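Local coordinates for chitin-binding type-4 domain-containing protein (Photorhabdus laumondii subsp. laumondii, PDB 6T5Z) that is a copper-dependent lytic polysaccharide monooxygenase of family AA10 that probably cleaves chitin chains by oxidation, at residues 103-106 against 107-110. Numbering follows the deposited sequence.
Sequences GWDP and NKPL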
# COMPACT_ATOMS: atom_id res chain seq x y z
N GLY A 103 -10.60 10.29 -11.04
CA GLY A 103 -11.52 9.65 -11.94
C GLY A 103 -11.38 8.15 -12.06
O GLY A 103 -12.03 7.56 -12.94
N TRP A 104 -10.59 7.50 -11.20
CA TRP A 104 -10.59 6.04 -11.18
C TRP A 104 -11.97 5.53 -10.77
O TRP A 104 -12.84 6.27 -10.31
CB TRP A 104 -9.51 5.52 -10.23
CG TRP A 104 -9.85 5.61 -8.75
CD1 TRP A 104 -10.04 6.74 -8.01
CD2 TRP A 104 -10.03 4.51 -7.84
NE1 TRP A 104 -10.32 6.42 -6.70
CE2 TRP A 104 -10.31 5.05 -6.57
CE3 TRP A 104 -9.97 3.12 -7.98
CZ2 TRP A 104 -10.54 4.25 -5.46
CZ3 TRP A 104 -10.20 2.32 -6.88
CH2 TRP A 104 -10.48 2.89 -5.63
N ASP A 105 -12.17 4.22 -10.96
CA ASP A 105 -13.47 3.60 -10.70
C ASP A 105 -13.38 2.73 -9.45
O ASP A 105 -12.80 1.64 -9.50
CB ASP A 105 -13.91 2.76 -11.91
CG ASP A 105 -15.34 2.28 -11.80
OD1 ASP A 105 -15.87 2.20 -10.68
OD2 ASP A 105 -15.94 1.98 -12.85
N PRO A 106 -13.95 3.17 -8.33
CA PRO A 106 -13.81 2.42 -7.07
C PRO A 106 -14.56 1.10 -7.05
O PRO A 106 -14.46 0.36 -6.07
CB PRO A 106 -14.38 3.39 -6.03
CG PRO A 106 -15.33 4.24 -6.81
CD PRO A 106 -14.70 4.42 -8.15
N ASN A 107 -15.31 0.78 -8.10
CA ASN A 107 -16.06 -0.46 -8.19
C ASN A 107 -15.50 -1.40 -9.24
O ASN A 107 -16.19 -2.34 -9.67
CB ASN A 107 -17.53 -0.14 -8.48
CG ASN A 107 -18.21 0.55 -7.31
OD1 ASN A 107 -18.25 0.02 -6.20
ND2 ASN A 107 -18.74 1.76 -7.55
N LYS A 108 -14.27 -1.17 -9.68
CA LYS A 108 -13.56 -2.01 -10.63
C LYS A 108 -12.21 -2.39 -10.05
O LYS A 108 -11.68 -1.68 -9.19
CB LYS A 108 -13.37 -1.29 -11.98
CG LYS A 108 -14.64 -1.15 -12.78
CD LYS A 108 -15.28 -2.51 -12.98
CE LYS A 108 -16.45 -2.45 -13.96
NZ LYS A 108 -17.62 -3.23 -13.46
N PRO A 109 -11.62 -3.49 -10.51
CA PRO A 109 -10.36 -3.95 -9.92
C PRO A 109 -9.24 -2.92 -10.03
O PRO A 109 -9.19 -2.10 -10.96
CB PRO A 109 -10.02 -5.21 -10.73
CG PRO A 109 -11.36 -5.69 -11.23
CD PRO A 109 -12.14 -4.44 -11.51
N LEU A 110 -8.33 -2.98 -9.07
CA LEU A 110 -7.12 -2.17 -9.12
C LEU A 110 -6.20 -2.70 -10.21
O LEU A 110 -5.88 -3.89 -10.25
CB LEU A 110 -6.40 -2.19 -7.78
CG LEU A 110 -7.13 -1.57 -6.58
CD1 LEU A 110 -6.33 -1.83 -5.29
CD2 LEU A 110 -7.31 -0.08 -6.81
O HOH W 1 -18.20 3.06 -9.94
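Asp105 and Asn107 meet through a side chain-to-backbone hydrogen bond: Asn107 N gives its hydrogen to Asp105 OD1 at 3.0 Å, nearly straight at 160° and arriving from above the carboxylate plane. With CG anti to the backbone N (chi1 -170°), Asp105 swings its carboxylate forward along the chain to meet that N-H two residues on, the bond of an Asx turn. The same oxygen accepts a second hydrogen, from a water 2.6 Å from Asp105 OD1; the water in turn accepts from Asn107 ND2. Carboxylate and amide planes stand nearly perpendicular, 84° apart, with the water bridging them, while Asn107 ND2 also bonds Glu67.

A backbone bond closes the chain one step further on: Lys108 N donates to Asp105 O over 3.2 Å, closing a beta turn whose corner residues, Pro106 and Asn107, have type I backbone angles. Asx turn and beta turn thus share Asp105 as their first residue, in the loop joining the antiparallel strands 92-99 and 121-126 of the beta-sandwich core, well away from the copper site.

Asp105 OD2 and the lysine chain pass each other obliquely, Lys108 CG 3.4 Å from Asp105 OD2. The bent chain leaves Lys108 NZ 5.5 Å from that oxygen, too far for a salt bridge, though some weak electrostatic attraction may remain.

The apolar touch is between Trp104 and Leu110, which is buried and brings CD2 obliquely to within 3.8 Å of Trp104 CZ3. Pro106 N sits over one face of the indole, offset toward its rim, and Trp104 NE1 is tied to the carbonyl of Tyr147.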